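Local coordinates for malonyl acyl carrier protein transacylase (Streptococcus pneumoniae, PDB 3IM8), which probably catalyses transfer of the malonyl group from malonyl-CoA to holo acyl carrier protein, the step that supplies malonyl units for fatty acid synthesis, at residues Asp21-Tyr26 against Val294-Leu300; Asp84-Gly88 against Met261-Ile266; Ile167-Val171 against Pro197-Leu202. One frame throughout, in Å; residues are numbered along the deposited sequence.

The three contacts are nested along the chain: contact 1 joins regions near its two ends, contact 2 lies inside that loop, and contact 3 inside the loop of contact 2. Contacts 1 and 2 share the four-stranded parallel sheet, whose two outermost strands they use, 290-294 leading into contact 1 and 85-88 in contact 2; their centres are 25 Å apart. Contact 3 belongs to the second, mixed sheet through strand 164-169, with its centre 28 Å from that of contact 2 and 35 Å from that of contact 1. Strand 85-88 leads toward Ser90 and contact 3 carries His199, so the predicted active site draws on both sheet regions.

Contact 1: Asp21-Tyr26 against Val294-Leu300; sequences DFYDQY and VEDQASL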
loop_
_atom_site.group_PDB
_atom_site.type_symbol
_atom_site.label_atom_id
_atom_site.label_comp_id
_atom_site.label_asym_id
_atom_site.label_seq_id
_atom_site.Cartn_x
_atom_site.Cartn_y
_atom_site.Cartn_z
ATOM N N ASP A 21 -11.483 -11.261 -15.070
ATOM C CA ASP A 21 -11.740 -12.717 -15.005
ATOM C C ASP A 21 -12.606 -13.107 -13.776
ATOM O O ASP A 21 -13.680 -13.759 -13.907
ATOM C CB ASP A 21 -10.424 -13.524 -15.088
ATOM C CG ASP A 21 -9.347 -13.095 -14.056
ATOM O OD1 ASP A 21 -9.533 -12.165 -13.263
ATOM O OD2 ASP A 21 -8.259 -13.706 -14.054
ATOM N N PHE A 22 -12.177 -12.672 -12.598
ATOM C CA PHE A 22 -12.935 -12.918 -11.372
ATOM C C PHE A 22 -14.316 -12.301 -11.460
ATOM O O PHE A 22 -15.271 -12.934 -11.027
ATOM C CB PHE A 22 -12.222 -12.351 -10.158
ATOM C CG PHE A 22 -10.941 -13.040 -9.834
ATOM C CD1 PHE A 22 -10.749 -14.404 -10.143
ATOM C CD2 PHE A 22 -9.914 -12.351 -9.167
ATOM C CE1 PHE A 22 -9.554 -15.035 -9.782
ATOM C CE2 PHE A 22 -8.718 -12.998 -8.816
ATOM C CZ PHE A 22 -8.541 -14.320 -9.134
ATOM N N TYR A 23 -14.417 -11.087 -12.023
ATOM C CA TYR A 23 -15.674 -10.320 -12.083
ATOM C C TYR A 23 -16.816 -11.028 -12.824
ATOM O O TYR A 23 -17.961 -11.060 -12.323
ATOM C CB TYR A 23 -15.441 -8.887 -12.646
ATOM C CG TYR A 23 -16.680 -7.992 -12.860
ATOM C CD1 TYR A 23 -16.986 -6.969 -11.944
ATOM C CD2 TYR A 23 -17.505 -8.127 -14.010
ATOM C CE1 TYR A 23 -18.082 -6.122 -12.128
ATOM C CE2 TYR A 23 -18.641 -7.261 -14.215
ATOM C CZ TYR A 23 -18.883 -6.277 -13.264
ATOM O OH TYR A 23 -19.912 -5.457 -13.384
ATOM N N ASP A 24 -16.498 -11.584 -13.992
ATOM C CA ASP A 24 -17.446 -12.323 -14.802
ATOM C C ASP A 24 -17.831 -13.689 -14.196
ATOM O O ASP A 24 -18.991 -14.155 -14.325
ATOM C CB ASP A 24 -16.865 -12.497 -16.200
ATOM C CG ASP A 24 -16.818 -11.204 -16.956
ATOM O OD1 ASP A 24 -17.787 -10.447 -16.887
ATOM O OD2 ASP A 24 -15.828 -10.935 -17.634
ATOM N N GLN A 25 -16.871 -14.299 -13.507
ATOM C CA GLN A 25 -16.991 -15.672 -13.021
ATOM C C GLN A 25 -17.600 -15.804 -11.624
ATOM O O GLN A 25 -18.243 -16.793 -11.334
ATOM C CB GLN A 25 -15.639 -16.350 -12.990
ATOM C CG GLN A 25 -15.750 -17.731 -12.398
ATOM C CD GLN A 25 -14.732 -18.634 -12.954
ATOM O OE1 GLN A 25 -13.790 -18.187 -13.599
ATOM N NE2 GLN A 25 -14.894 -19.930 -12.718
ATOM N N TYR A 26 -17.338 -14.835 -10.757
ATOM C CA TYR A 26 -17.720 -14.909 -9.362
ATOM C C TYR A 26 -18.680 -13.781 -8.946
ATOM O O TYR A 26 -18.275 -12.627 -8.879
ATOM C CB TYR A 26 -16.432 -14.913 -8.519
ATOM C CG TYR A 26 -15.569 -16.147 -8.727
ATOM C CD1 TYR A 26 -15.884 -17.365 -8.116
ATOM C CD2 TYR A 26 -14.441 -16.105 -9.525
ATOM C CE1 TYR A 26 -15.112 -18.497 -8.329
ATOM C CE2 TYR A 26 -13.649 -17.262 -9.713
ATOM C CZ TYR A 26 -14.010 -18.429 -9.119
ATOM O OH TYR A 26 -13.223 -19.546 -9.304
ATOM N N VAL A 294 -2.578 -13.902 -5.023
ATOM C CA VAL A 294 -3.721 -14.121 -5.879
ATOM C C VAL A 294 -4.108 -12.803 -6.530
ATOM O O VAL A 294 -4.425 -11.835 -5.804
ATOM C CB VAL A 294 -4.919 -14.730 -5.092
ATOM C CG1 VAL A 294 -6.099 -14.953 -6.038
ATOM C CG2 VAL A 294 -4.557 -16.061 -4.539
ATOM N N GLU A 295 -4.036 -12.741 -7.872
ATOM C CA GLU A 295 -4.484 -11.538 -8.624
ATOM C C GLU A 295 -5.373 -11.874 -9.850
ATOM O O GLU A 295 -5.991 -10.983 -10.428
ATOM C CB GLU A 295 -3.270 -10.718 -9.106
ATOM C CG GLU A 295 -2.502 -11.436 -10.199
ATOM C CD GLU A 295 -1.353 -10.647 -10.734
ATOM O OE1 GLU A 295 -1.347 -9.409 -10.607
ATOM O OE2 GLU A 295 -0.414 -11.273 -11.246
ATOM N N ASP A 296 -5.424 -13.159 -10.236
ATOM C CA ASP A 296 -6.103 -13.641 -11.463
ATOM C C ASP A 296 -6.456 -15.162 -11.384
ATOM O O ASP A 296 -6.206 -15.809 -10.365
ATOM C CB ASP A 296 -5.281 -13.316 -12.732
ATOM C CG ASP A 296 -3.911 -13.990 -12.755
ATOM O OD1 ASP A 296 -3.654 -14.866 -11.909
ATOM O OD2 ASP A 296 -3.053 -13.602 -13.581
ATOM N N GLN A 297 -7.048 -15.733 -12.428
ATOM C CA GLN A 297 -7.565 -17.111 -12.337
ATOM C C GLN A 297 -6.414 -18.053 -12.108
ATOM O O GLN A 297 -6.453 -18.898 -11.195
ATOM C CB GLN A 297 -8.409 -17.552 -13.566
ATOM C CG GLN A 297 -9.269 -18.847 -13.267
ATOM C CD GLN A 297 -10.292 -18.617 -12.148
ATOM O OE1 GLN A 297 -10.791 -17.492 -11.971
ATOM N NE2 GLN A 297 -10.618 -19.676 -11.387
ATOM N N ALA A 298 -5.347 -17.883 -12.883
ATOM C CA ALA A 298 -4.168 -18.777 -12.719
ATOM C C ALA A 298 -3.630 -18.796 -11.284
ATOM O O ALA A 298 -3.459 -19.858 -10.689
ATOM C CB ALA A 298 -3.033 -18.378 -13.716
ATOM N N SER A 299 -3.374 -17.612 -10.723
ATOM C CA SER A 299 -2.856 -17.522 -9.338
ATOM C C SER A 299 -3.848 -18.055 -8.272
ATOM O O SER A 299 -3.434 -18.572 -7.193
ATOM C CB SER A 299 -2.356 -16.079 -9.012
ATOM O OG SER A 299 -3.322 -15.056 -9.268
ATOM N N LEU A 300 -5.144 -17.951 -8.569
ATOM C CA LEU A 300 -6.192 -18.478 -7.673
ATOM C C LEU A 300 -6.058 -20.016 -7.617
ATOM O O LEU A 300 -6.017 -20.608 -6.531
ATOM C CB LEU A 300 -7.595 -18.097 -8.186
ATOM C CG LEU A 300 -8.867 -18.212 -7.305
ATOM C CD1 LEU A 300 -9.958 -19.047 -7.900
ATOM C CD2 LEU A 300 -8.658 -18.522 -5.773
HETATM O O HOH W 1 -7.593 -10.587 -12.548
#
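Two donors grip Asp21 OD1: the backbone Phe22 N at 2.8 Å, and a water at 2.6 Å that also donates to Glu295 O and so bridges the segments. The other carboxylate oxygen makes the direct link, with Gln297 N donating to Asp21 OD2 over 2.9 Å. This bond is bent, 139° at the hydrogen, and its donor stands above the carboxylate plane. With chi1 at 53°, CG of Asp21 lies between the backbone N and the carbonyl carbon, a conformation that lets one oxygen fold back to Phe22 N while the other reaches across. Asp296, the N-cap of helix 297-304, accepts from both Ser299 N and Ser299 OG at OD1, the two donors coming from opposite faces of its plane. The carboxylates of Asp21 and Asp296 are thus gathered at one helix start, whose amide groups would be expected to ease their mutual repulsion.

Next to these polar groups the Phe22 ring pushes its far end against the 294-300 backbone, CZ coming to 3.0 Å from Asp296 O. Val294 CG1 and Leu300 CB both touch it obliquely. Gln297, bent at chi2 (62°), brings its amide to the margins of both aromatic rings, OE1 lying at the edge of each, whereas NE2 makes a weak but nearly straight bond of 3.3 Å to Tyr26 OH. Nearly coplanar with the Tyr26 ring, the amide stands steeply to that of Phe22. Leu300 CD1 comes to 3.6 Å from Tyr26 OH, which also has a weak bond from Lys79. Both rings rest on helix 58-78 as well. Helix 297-304, capped by Asp296 where the chain leaves the outermost strand of the parallel sheet, is thereby docked on helix 20-25 of the acyl transferase fold.

Contact 2: Asp84-Gly88 against Met261-Ile266; sequences DMVAG and MQEAGI
Met85 and Met261 run alongside one another, pointing opposite ways, and the packing is closest around their far ends. The methyl of Met261 goes deepest: CE lies 3.6 Å from Val86 C and 3.7 Å from Ala87 CB, and thus sits against both the strand backbone and the small side chain next along it. Met85 fills the neighbouring position from the strand side. Its sulfur meets two methyl groups that lie at about a right angle as seen from it, with SD 3.4 Å from Ala264 CB and 3.6 Å from Ile266 CG2. A bend at chi3 (60°) turns CE of Met85 back to 4.2 Å from Met261 CG, so that each methionine touches the other's shaft. No hydrogen bond crosses between the segments; apolar packing alone joins them.

Helix 254-263 lies here on one face of the parallel sheet of the acyl transferase fold. Met261 also touches Ala5 and Leu7 of strand 4-8 and Phe269 of strand 268-272, placing the helix end over three strands in a row. Strand 85-88 runs on into a sequence that fits the GxSxG nucleophile elbow, beginning with Gly88; the side chain of Ala87 is about 11 Å from that of Ser90, the predicted active-site serine.

Toward solvent the contact thins. The helix ends in a turn that fits a Schellman motif, with Gly265 at positive phi and Ile266 N bonded to Met261 O at 2.9 Å. That turn brings Ile266 back inward, onto Met85 and Ala5. Ala264 is exposed although its CB makes the short contact with Met85 SD; what thins is the number of partners, Met85 being its one neighbour in 84-88. Asp84, also exposed, turns its carboxylate to the backbone of Thr4 on the adjoining strand.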
loop_
_atom_site.group_PDB
_atom_site.type_symbol
_atom_site.label_atom_id
_atom_site.label_comp_id
_atom_site.label_asym_id
_atom_site.label_seq_id
_atom_site.Cartn_x
_atom_site.Cartn_y
_atom_site.Cartn_z
ATOM N N ASP A 84 -5.535 -14.462 9.637
ATOM C CA ASP A 84 -5.365 -14.291 11.086
ATOM C C ASP A 84 -4.847 -12.901 11.438
ATOM O O ASP A 84 -5.057 -12.385 12.561
ATOM C CB ASP A 84 -4.431 -15.396 11.638
ATOM C CG ASP A 84 -5.012 -16.799 11.399
ATOM O OD1 ASP A 84 -6.066 -17.078 11.973
ATOM O OD2 ASP A 84 -4.481 -17.580 10.587
ATOM N N MET A 85 -4.160 -12.292 10.476
ATOM C CA MET A 85 -3.638 -10.913 10.601
ATOM C C MET A 85 -3.612 -10.299 9.209
ATOM O O MET A 85 -3.490 -11.029 8.222
ATOM C CB MET A 85 -2.198 -10.878 11.167
ATOM C CG MET A 85 -2.027 -11.521 12.518
ATOM S SD MET A 85 -0.424 -11.210 13.287
ATOM C CE MET A 85 -0.417 -9.460 13.397
ATOM N N VAL A 86 -3.700 -8.974 9.125
ATOM C CA VAL A 86 -3.597 -8.272 7.839
ATOM C C VAL A 86 -2.627 -7.094 7.886
ATOM O O VAL A 86 -2.312 -6.617 8.945
ATOM C CB VAL A 86 -4.965 -7.761 7.312
ATOM C CG1 VAL A 86 -5.949 -8.926 7.105
ATOM C CG2 VAL A 86 -5.553 -6.671 8.246
ATOM N N ALA A 87 -2.224 -6.609 6.700
ATOM C CA ALA A 87 -1.440 -5.398 6.511
ATOM C C ALA A 87 -1.595 -5.099 5.015
ATOM O O ALA A 87 -2.000 -5.978 4.234
ATOM C CB ALA A 87 0.061 -5.647 6.854
ATOM N N GLY A 88 -1.274 -3.879 4.616
ATOM C CA GLY A 88 -1.357 -3.506 3.197
ATOM C C GLY A 88 -0.423 -2.332 2.966
ATOM O O GLY A 88 -0.170 -1.555 3.896
ATOM N N MET A 261 4.438 -9.771 12.302
ATOM C CA MET A 261 3.639 -10.942 11.967
ATOM C C MET A 261 4.399 -12.278 12.236
ATOM O O MET A 261 3.830 -13.202 12.772
ATOM C CB MET A 261 3.101 -10.880 10.517
ATOM C CG MET A 261 2.317 -9.633 10.223
ATOM S SD MET A 261 2.016 -9.492 8.484
ATOM C CE MET A 261 0.329 -9.003 8.478
ATOM N N GLN A 262 5.666 -12.379 11.860
ATOM C CA GLN A 262 6.469 -13.593 12.185
ATOM C C GLN A 262 6.559 -13.840 13.693
ATOM O O GLN A 262 6.340 -14.967 14.134
ATOM C CB GLN A 262 7.862 -13.557 11.541
ATOM C CG GLN A 262 7.723 -13.364 10.052
ATOM C CD GLN A 262 8.976 -13.646 9.329
ATOM O OE1 GLN A 262 9.888 -12.832 9.327
ATOM N NE2 GLN A 262 9.043 -14.831 8.709
ATOM N N GLU A 263 6.808 -12.794 14.477
ATOM C CA GLU A 263 6.667 -12.914 15.946
ATOM C C GLU A 263 5.265 -13.322 16.415
ATOM O O GLU A 263 5.160 -14.046 17.410
ATOM C CB GLU A 263 7.103 -11.644 16.679
ATOM C CG GLU A 263 8.602 -11.464 16.801
ATOM C CD GLU A 263 9.267 -12.450 17.812
ATOM O OE1 GLU A 263 10.267 -13.086 17.406
ATOM O OE2 GLU A 263 8.792 -12.599 18.975
ATOM N N ALA A 264 4.188 -12.899 15.729
ATOM C CA ALA A 264 2.837 -13.311 16.170
ATOM C C ALA A 264 2.598 -14.737 15.774
ATOM O O ALA A 264 1.481 -15.262 15.927
ATOM C CB ALA A 264 1.729 -12.410 15.601
ATOM N N GLY A 265 3.660 -15.364 15.274
ATOM C CA GLY A 265 3.639 -16.743 14.823
ATOM C C GLY A 265 2.985 -16.981 13.476
ATOM O O GLY A 265 2.540 -18.103 13.197
ATOM N N ILE A 266 2.920 -15.983 12.597
ATOM C CA ILE A 266 2.270 -16.310 11.321
ATOM C C ILE A 266 3.257 -17.042 10.372
ATOM O O ILE A 266 4.391 -16.590 10.201
ATOM C CB ILE A 266 1.431 -15.142 10.647
ATOM C CG1 ILE A 266 2.166 -14.528 9.480
ATOM C CG2 ILE A 266 0.906 -14.094 11.612
ATOM C CD1 ILE A 266 1.975 -15.331 8.259
#

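Contact 3: Ile167-Val171 against Pro197-Leu202; sequences IAGEV and PFHTSL. With ACT (acetate ion), chain B.
Apolar contacts join the two segments. Leu202 carries the largest share: CD1 rests 3.5 Å from Gly169 CA, and both methyls reach Glu170 CG, CD2 at 3.7 Å. Ala168 CB meets Thr200 CG2 at 3.7 Å, while Pro197 CB presses on the strand backbone at 3.5 Å from Gly169 N. Gly169 adopts backbone angles (phi 147°, psi -145°) at which a CB would jam against the carbonyl O of Ala168.

Hydrogen bonds serve the loop itself. With chi1 at 77°, Thr200 turns its methyl to the strand and its hydroxyl back into the turn, where OG1 donates to Pro197 O over 3.0 Å and accepts a weak bond from Leu202 N. Across on 167-171, Glu170 OE1 accepts from Val153 N.

Ion binding falls to the far side of the loop. NE2 of His199, a predicted active-site residue, donates over 2.7 Å to O of the acetate, probably from the crystallisation liquor. That oxygen lies at the edge of the ring near its plane, and Phe198 CD1 lies 3.6 Å from it. OG of Ser90, likewise predicted to be catalytic, and Arg115 NH1 also bind the acetate, and His199 ND1 is bonded to Gln247 O. The arrangement is consistent with the Ser-His dyad of related transacylases, a main-chain carbonyl orienting the histidine, and the acetate probably occupies part of the acyl pocket.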
loop_
_atom_site.group_PDB
_atom_site.type_symbol
_atom_site.label_atom_id
_atom_site.label_comp_id
_atom_site.label_asym_id
_atom_site.label_seq_id
_atom_site.Cartn_x
_atom_site.Cartn_y
_atom_site.Cartn_z
ATOM N N ILE A 167 14.173 6.505 -0.529
ATOM C CA ILE A 167 14.150 7.870 0.021
ATOM C C ILE A 167 13.318 8.747 -0.894
ATOM O O ILE A 167 13.306 8.541 -2.095
ATOM C CB ILE A 167 15.611 8.422 0.197
ATOM C CG1 ILE A 167 16.326 8.520 -1.167
ATOM C CG2 ILE A 167 16.426 7.433 1.036
ATOM C CD1 ILE A 167 17.413 9.605 -1.185
ATOM N N ALA A 168 12.642 9.746 -0.335
ATOM C CA ALA A 168 11.870 10.646 -1.156
ATOM C C ALA A 168 11.956 12.105 -0.660
ATOM O O ALA A 168 12.430 12.368 0.460
ATOM C CB ALA A 168 10.413 10.168 -1.173
ATOM N N GLY A 169 11.483 13.043 -1.495
ATOM C CA GLY A 169 11.297 14.454 -1.109
ATOM C C GLY A 169 11.529 15.403 -2.276
ATOM O O GLY A 169 11.219 15.059 -3.402
ATOM N N GLU A 170 12.100 16.589 -2.010
ATOM C CA GLU A 170 12.328 17.610 -3.065
ATOM C C GLU A 170 13.615 17.365 -3.878
ATOM O O GLU A 170 14.571 16.725 -3.412
ATOM C CB GLU A 170 12.351 19.016 -2.444
ATOM C CG GLU A 170 11.153 19.327 -1.573
ATOM C CD GLU A 170 11.325 20.593 -0.769
ATOM O OE1 GLU A 170 11.834 20.541 0.348
ATOM O OE2 GLU A 170 10.911 21.652 -1.237
ATOM N N VAL A 171 13.624 17.861 -5.121
ATOM C CA VAL A 171 14.682 17.474 -6.068
ATOM C C VAL A 171 16.066 17.749 -5.531
ATOM O O VAL A 171 16.861 16.847 -5.429
ATOM C CB VAL A 171 14.535 18.137 -7.445
ATOM C CG1 VAL A 171 15.679 17.682 -8.364
ATOM C CG2 VAL A 171 13.147 17.842 -8.036
ATOM N N PRO A 197 6.368 12.707 -4.091
ATOM C CA PRO A 197 7.162 12.199 -2.966
ATOM C C PRO A 197 6.267 11.915 -1.719
ATOM O O PRO A 197 6.354 12.623 -0.755
ATOM C CB PRO A 197 8.182 13.331 -2.724
ATOM C CG PRO A 197 7.469 14.620 -3.163
ATOM C CD PRO A 197 6.341 14.193 -4.128
ATOM N N PHE A 198 5.419 10.879 -1.802
ATOM C CA PHE A 198 4.490 10.444 -0.759
ATOM C C PHE A 198 5.297 9.930 0.448
ATOM O O PHE A 198 6.445 9.449 0.290
ATOM C CB PHE A 198 3.614 9.299 -1.303
ATOM C CG PHE A 198 2.671 9.692 -2.418
ATOM C CD1 PHE A 198 2.068 8.710 -3.176
ATOM C CD2 PHE A 198 2.344 11.018 -2.672
ATOM C CE1 PHE A 198 1.137 9.025 -4.187
ATOM C CE2 PHE A 198 1.431 11.359 -3.683
ATOM C CZ PHE A 198 0.824 10.352 -4.451
ATOM N N HIS A 199 4.713 10.008 1.642
ATOM C CA HIS A 199 5.324 9.472 2.896
ATOM C C HIS A 199 6.548 10.305 3.369
ATOM O O HIS A 199 7.476 9.787 4.005
ATOM C CB HIS A 199 5.586 7.948 2.836
ATOM C CG HIS A 199 4.450 7.158 2.254
ATOM N ND1 HIS A 199 3.286 6.902 2.949
ATOM C CD2 HIS A 199 4.292 6.591 1.032
ATOM C CE1 HIS A 199 2.454 6.218 2.179
ATOM N NE2 HIS A 199 3.044 6.008 1.013
ATOM N N THR A 200 6.460 11.628 3.097
ATOM C CA THR A 200 7.371 12.681 3.589
ATOM C C THR A 200 6.508 13.890 4.067
ATOM O O THR A 200 5.304 13.974 3.750
ATOM C CB THR A 200 8.367 13.142 2.468
ATOM O OG1 THR A 200 7.711 14.005 1.521
ATOM C CG2 THR A 200 9.012 11.929 1.730
ATOM N N SER A 201 7.113 14.818 4.821
ATOM C CA SER A 201 6.402 16.062 5.240
ATOM C C SER A 201 5.792 16.887 4.116
ATOM O O SER A 201 4.878 17.689 4.352
ATOM C CB SER A 201 7.329 16.970 6.023
ATOM O OG SER A 201 8.417 16.185 6.466
ATOM N N LEU A 202 6.279 16.702 2.892
ATOM C CA LEU A 202 5.672 17.414 1.748
ATOM C C LEU A 202 4.193 17.134 1.704
ATOM O O LEU A 202 3.412 17.940 1.194
ATOM C CB LEU A 202 6.347 17.063 0.426
ATOM C CG LEU A 202 7.811 17.517 0.453
ATOM C CD1 LEU A 202 8.677 16.727 -0.507
ATOM C CD2 LEU A 202 7.929 19.048 0.242
HETATM C C ACT B . 0.632 5.465 -2.037
HETATM O O ACT B . 1.434 5.809 -1.086
HETATM O OXT ACT B . -0.709 5.460 -1.890
HETATM C CH3 ACT B . 1.428 5.087 -3.273
#